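Local coordinates for protein RsfP (Uncultured bacterium, PDB 4GLJ) that probably cleaves methylthioadenosine with phosphate, as a methylthioadenosine phosphorylase of the phosphorylase superfamily, and is seen to bind the dye rhodamine B, at residues 127-139 against 272-284. Numbering follows the deposited sequence.
Sequences TFFGDGAVAHVSM and ALTQALVTPVEAM. With RHB (N-[9-(2-carboxyphenyl)-6-(diethylamino)-3H-xanthen-3-ylidene]-N-ethylethanaminium), chain B.
Val-134 is held to Val-278 and Thr-279 of 272-284 through both of its backbone polar groups. Its N-H goes to Thr-279 OG1 at 2.8 Å, and its O accepts from Val-278 N at 2.7 Å and, at a longer 3.2 Å, from Thr-279 N. The second donor lies in the carbonyl plane and the first is tilted 24° from it. Threonine suits its place because OG1, set anti to the carbonyl carbon (chi1 -52°), faces Val-134 N while CG2 rests against Gly-132 O. With an alanine in place of Thr-279, the buried Val-134 N-H would probably lose its acceptor, and Gly-132 O the methyl beside it. Two residues on, His-136 N donates to Ala-276 O at 2.9 Å from above the carbonyl plane, completing a single bridge between Ala-135 and Leu-277. A small residue suits position Ala-135, whose CB sits over the centre of the Phe-129 ring, 3.5 Å above the plane, while Leu-273 CD1 and Leu-277 CD1 approach that ring obliquely. Beyond the bridge, a water accepts from Ser-138 N and donates to Ala-272 O. The His-136 ring lies with one face against rhodamine B, and its ND1 is hydrogen-bonded to Pro-177 O of the second subunit. The polar joining is thus done mainly by backbone groups, with one hydroxyl serving as the acceptor for Val-134 N and apolar packing alongside, so 272-284 is fastened beside a subunit interface that also borders the dye.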
loop_
_atom_site.group_PDB
_atom_site.type_symbol
_atom_site.label_atom_id
_atom_site.label_comp_id
_atom_site.label_asym_id
_atom_site.label_seq_id
_atom_site.Cartn_x
_atom_site.Cartn_y
_atom_site.Cartn_z
ATOM N N THR A 127 12.164 -4.734 5.232
ATOM C CA THR A 127 13.158 -5.820 5.191
ATOM C C THR A 127 14.537 -5.210 5.264
ATOM O O THR A 127 14.777 -4.036 4.920
ATOM C CB THR A 127 13.020 -6.651 3.881
ATOM O OG1 THR A 127 13.980 -7.713 3.862
ATOM C CG2 THR A 127 13.261 -5.792 2.633
ATOM N N PHE A 128 15.473 -6.029 5.706
ATOM C CA PHE A 128 16.852 -5.662 5.696
ATOM C C PHE A 128 17.460 -6.127 4.401
ATOM O O PHE A 128 18.598 -5.795 4.119
ATOM C CB PHE A 128 17.619 -6.430 6.772
ATOM C CG PHE A 128 17.328 -5.971 8.155
ATOM C CD1 PHE A 128 17.844 -4.746 8.637
ATOM C CD2 PHE A 128 16.643 -6.799 9.044
ATOM C CE1 PHE A 128 17.614 -4.340 9.945
ATOM C CE2 PHE A 128 16.435 -6.374 10.356
ATOM C CZ PHE A 128 16.931 -5.175 10.830
ATOM N N PHE A 129 16.685 -6.902 3.619
ATOM C CA PHE A 129 17.230 -7.504 2.414
ATOM C C PHE A 129 17.045 -6.687 1.149
ATOM O O PHE A 129 16.388 -5.662 1.169
ATOM C CB PHE A 129 16.713 -8.967 2.317
ATOM C CG PHE A 129 17.311 -9.808 3.441
ATOM C CD1 PHE A 129 16.650 -9.960 4.684
ATOM C CD2 PHE A 129 18.607 -10.309 3.320
ATOM C CE1 PHE A 129 17.261 -10.682 5.728
ATOM C CE2 PHE A 129 19.214 -11.025 4.339
ATOM C CZ PHE A 129 18.562 -11.158 5.582
ATOM N N GLY A 130 17.618 -7.139 0.036
ATOM C CA GLY A 130 17.642 -6.314 -1.159
ATOM C C GLY A 130 19.062 -5.803 -1.289
ATOM O O GLY A 130 19.934 -6.082 -0.415
ATOM N N ASP A 131 19.329 -5.120 -2.423
ATOM C CA ASP A 131 20.628 -4.517 -2.682
ATOM C C ASP A 131 21.799 -5.429 -2.386
ATOM O O ASP A 131 22.760 -4.995 -1.690
ATOM C CB ASP A 131 20.777 -3.174 -1.915
ATOM C CG ASP A 131 22.001 -2.374 -2.370
ATOM O OD1 ASP A 131 22.494 -2.552 -3.521
ATOM O OD2 ASP A 131 22.482 -1.532 -1.572
ATOM N N GLY A 132 21.787 -6.667 -2.914
ATOM C CA GLY A 132 22.938 -7.558 -2.678
ATOM C C GLY A 132 22.683 -8.887 -1.936
ATOM O O GLY A 132 23.518 -9.774 -2.001
ATOM N N ALA A 133 21.539 -9.031 -1.291
ATOM C CA ALA A 133 21.223 -10.243 -0.506
ATOM C C ALA A 133 19.724 -10.486 -0.601
ATOM O O ALA A 133 18.957 -9.528 -0.458
ATOM C CB ALA A 133 21.596 -10.019 0.925
ATOM N N VAL A 134 19.321 -11.734 -0.836
ATOM C CA VAL A 134 17.895 -12.114 -0.954
ATOM C C VAL A 134 17.607 -13.133 0.155
ATOM O O VAL A 134 18.389 -14.130 0.337
ATOM C CB VAL A 134 17.647 -12.801 -2.346
ATOM C CG1 VAL A 134 16.203 -13.338 -2.503
ATOM C CG2 VAL A 134 17.992 -11.855 -3.505
ATOM N N ALA A 135 16.512 -12.915 0.878
ATOM C CA ALA A 135 16.055 -13.847 1.928
ATOM C C ALA A 135 14.554 -13.712 2.012
ATOM O O ALA A 135 13.975 -12.594 1.882
ATOM C CB ALA A 135 16.661 -13.485 3.300
ATOM N N HIS A 136 13.895 -14.828 2.299
ATOM C CA HIS A 136 12.419 -14.818 2.409
ATOM C C HIS A 136 11.988 -15.499 3.705
ATOM O O HIS A 136 11.713 -16.671 3.698
ATOM C CB HIS A 136 11.851 -15.558 1.206
ATOM C CG HIS A 136 12.048 -14.832 -0.097
ATOM N ND1 HIS A 136 11.285 -13.737 -0.459
ATOM C CD2 HIS A 136 12.979 -15.015 -1.108
ATOM C CE1 HIS A 136 11.721 -13.288 -1.648
ATOM N NE2 HIS A 136 12.727 -14.089 -2.067
ATOM N N VAL A 137 11.965 -14.817 4.835
ATOM C CA VAL A 137 11.568 -15.506 6.110
ATOM C C VAL A 137 10.052 -15.770 6.100
ATOM O O VAL A 137 9.282 -15.055 5.461
ATOM C CB VAL A 137 11.989 -14.713 7.360
ATOM C CG1 VAL A 137 13.501 -14.560 7.379
ATOM C CG2 VAL A 137 11.331 -13.324 7.406
ATOM N N SER A 138 9.612 -16.817 6.738
ATOM C CA SER A 138 8.177 -17.050 6.907
ATOM C C SER A 138 7.631 -16.199 8.060
ATOM O O SER A 138 8.209 -16.147 9.119
ATOM C CB SER A 138 7.972 -18.516 7.222
ATOM O OG SER A 138 6.791 -18.683 7.966
ATOM N N MET A 139 6.522 -15.515 7.848
ATOM C CA MET A 139 5.866 -14.768 8.912
ATOM C C MET A 139 4.544 -15.456 9.230
ATOM O O MET A 139 3.674 -14.820 9.815
ATOM C CB MET A 139 5.572 -13.362 8.425
ATOM C CG MET A 139 6.839 -12.519 8.250
ATOM S SD MET A 139 7.771 -12.322 9.765
ATOM C CE MET A 139 6.694 -11.416 10.928
ATOM N N ALA A 272 15.279 -18.437 12.132
ATOM C CA ALA A 272 14.459 -18.039 10.976
ATOM C C ALA A 272 15.267 -17.710 9.717
ATOM O O ALA A 272 14.790 -17.943 8.635
ATOM C CB ALA A 272 13.561 -16.841 11.309
ATOM N N LEU A 273 16.475 -17.177 9.867
ATOM C CA LEU A 273 17.249 -16.806 8.717
ATOM C C LEU A 273 17.888 -17.943 7.971
ATOM O O LEU A 273 17.971 -17.900 6.750
ATOM C CB LEU A 273 18.174 -15.626 9.012
ATOM C CG LEU A 273 18.657 -14.930 7.755
ATOM C CD1 LEU A 273 17.432 -14.393 6.986
ATOM C CD2 LEU A 273 19.585 -13.785 8.156
ATOM N N THR A 274 18.208 -19.033 8.664
ATOM C CA THR A 274 19.001 -20.120 8.080
ATOM C C THR A 274 18.412 -20.904 6.905
ATOM O O THR A 274 19.141 -21.178 5.972
ATOM C CB THR A 274 19.511 -21.097 9.161
ATOM O OG1 THR A 274 18.429 -21.925 9.570
ATOM C CG2 THR A 274 20.032 -20.302 10.364
ATOM N N GLN A 275 17.128 -21.262 6.885
ATOM C CA GLN A 275 16.591 -21.790 5.595
ATOM C C GLN A 275 15.874 -20.745 4.670
ATOM O O GLN A 275 15.417 -21.084 3.575
ATOM C CB GLN A 275 15.778 -23.101 5.776
ATOM C CG GLN A 275 14.723 -23.060 6.871
ATOM C CD GLN A 275 15.086 -22.139 8.049
ATOM O OE1 GLN A 275 14.925 -20.918 7.974
ATOM N NE2 GLN A 275 15.568 -22.729 9.143
ATOM N N ALA A 276 15.806 -19.485 5.117
ATOM C CA ALA A 276 15.221 -18.408 4.342
ATOM C C ALA A 276 16.216 -17.646 3.495
ATOM O O ALA A 276 15.818 -17.011 2.519
ATOM C CB ALA A 276 14.537 -17.451 5.288
ATOM N N LEU A 277 17.524 -17.714 3.812
ATOM C CA LEU A 277 18.515 -16.894 3.113
ATOM C C LEU A 277 18.772 -17.506 1.752
ATOM O O LEU A 277 19.078 -18.689 1.654
ATOM C CB LEU A 277 19.823 -16.841 3.948
ATOM C CG LEU A 277 20.978 -15.928 3.510
ATOM C CD1 LEU A 277 20.604 -14.468 3.337
ATOM C CD2 LEU A 277 22.195 -16.025 4.474
ATOM N N VAL A 278 18.616 -16.761 0.672
ATOM C CA VAL A 278 18.828 -17.347 -0.656
ATOM C C VAL A 278 20.281 -17.097 -1.086
ATOM O O VAL A 278 20.925 -17.985 -1.658
ATOM C CB VAL A 278 17.839 -16.767 -1.705
ATOM C CG1 VAL A 278 18.201 -17.182 -3.113
ATOM C CG2 VAL A 278 16.377 -17.158 -1.401
ATOM N N THR A 279 20.799 -15.906 -0.821
ATOM C CA THR A 279 22.140 -15.539 -1.260
ATOM C C THR A 279 23.133 -16.115 -0.259
ATOM O O THR A 279 23.105 -15.711 0.890
ATOM C CB THR A 279 22.316 -14.002 -1.214
ATOM O OG1 THR A 279 21.254 -13.398 -1.933
ATOM C CG2 THR A 279 23.721 -13.551 -1.758
ATOM N N PRO A 280 24.049 -17.008 -0.706
ATOM C CA PRO A 280 25.110 -17.495 0.190
ATOM C C PRO A 280 25.959 -16.324 0.698
ATOM O O PRO A 280 26.235 -15.388 -0.053
ATOM C CB PRO A 280 25.964 -18.390 -0.718
ATOM C CG PRO A 280 25.047 -18.788 -1.833
ATOM C CD PRO A 280 24.174 -17.564 -2.065
ATOM N N VAL A 281 26.356 -16.364 1.964
ATOM C CA VAL A 281 27.193 -15.293 2.515
ATOM C C VAL A 281 28.460 -15.085 1.629
ATOM O O VAL A 281 28.886 -13.954 1.385
ATOM C CB VAL A 281 27.474 -15.523 4.032
ATOM C CG1 VAL A 281 28.696 -14.753 4.539
ATOM C CG2 VAL A 281 26.229 -15.174 4.844
ATOM N N GLU A 282 29.012 -16.171 1.076
ATOM C CA GLU A 282 30.238 -16.076 0.251
ATOM C C GLU A 282 29.983 -15.377 -1.074
ATOM O O GLU A 282 30.923 -14.895 -1.688
ATOM C CB GLU A 282 30.884 -17.452 0.017
ATOM C CG GLU A 282 29.885 -18.581 -0.146
ATOM C CD GLU A 282 29.469 -19.120 1.209
ATOM O OE1 GLU A 282 28.276 -18.958 1.594
ATOM O OE2 GLU A 282 30.355 -19.669 1.918
ATOM N N ALA A 283 28.716 -15.284 -1.480
ATOM C CA ALA A 283 28.292 -14.578 -2.682
ATOM C C ALA A 283 28.030 -13.081 -2.412
ATOM O O ALA A 283 27.853 -12.343 -3.359
ATOM C CB ALA A 283 27.010 -15.211 -3.257
ATOM N N MET A 284 27.967 -12.615 -1.157
ATOM C CA MET A 284 27.647 -11.187 -0.932
ATOM C C MET A 284 28.836 -10.280 -1.208
ATOM O O MET A 284 29.960 -10.683 -0.986
ATOM C CB MET A 284 27.136 -10.950 0.465
ATOM C CG MET A 284 25.809 -11.711 0.714
ATOM S SD MET A 284 25.499 -11.655 2.465
ATOM C CE MET A 284 24.018 -12.729 2.649
HETATM O O2 RHB B . 16.286 -20.322 -1.373
HETATM C C26 RHB B . 15.809 -20.707 -0.288
HETATM C C19 RHB B . 14.358 -20.525 0.016
HETATM C C14 RHB B . 13.368 -20.115 -0.876
HETATM C C15 RHB B . 12.064 -20.024 -0.408
HETATM C C16 RHB B . 11.718 -20.312 0.897
HETATM C C17 RHB B . 12.697 -20.705 1.775
HETATM C C18 RHB B . 14.002 -20.814 1.319
HETATM C C9 RHB B . 13.513 -19.758 -2.323
HETATM C C8 RHB B . 12.437 -18.901 -2.905
HETATM C C13 RHB B . 11.368 -18.446 -2.146
HETATM C C12 RHB B . 10.362 -17.641 -2.687
HETATM C C11 RHB B . 10.429 -17.249 -4.006
HETATM N N1 RHB B . 9.402 -16.483 -4.603
HETATM C C35 RHB B . 8.174 -17.099 -4.064
HETATM C C36 RHB B . 8.383 -18.603 -4.135
HETATM C C22 RHB B . 9.393 -14.997 -4.485
HETATM C C23 RHB B . 10.166 -14.369 -5.655
HETATM C C10 RHB B . 11.487 -17.738 -4.760
HETATM C C7 RHB B . 12.489 -18.536 -4.222
HETATM O O1 RHB B . 13.526 -18.962 -5.012
HETATM C C1 RHB B . 14.547 -19.758 -4.568
HETATM C C2 RHB B . 14.606 -20.192 -3.250
HETATM C C6 RHB B . 15.535 -20.116 -5.474
HETATM C C5 RHB B . 16.598 -20.909 -5.090
HETATM C C4 RHB B . 16.675 -21.351 -3.776
HETATM C C3 RHB B . 15.681 -20.996 -2.859
HETATM N N2 RHB B . 17.565 -21.259 -6.051
HETATM C C24 RHB B . 18.340 -20.091 -6.515
HETATM C C25 RHB B . 18.855 -20.378 -7.912
HETATM C C33 RHB B . 18.447 -22.328 -5.536
HETATM C C34 RHB B . 19.011 -23.102 -6.712
HETATM O O3 RHB B . 16.506 -21.290 0.564
HETATM O O HOH W 1 12.030 -18.239 8.320
#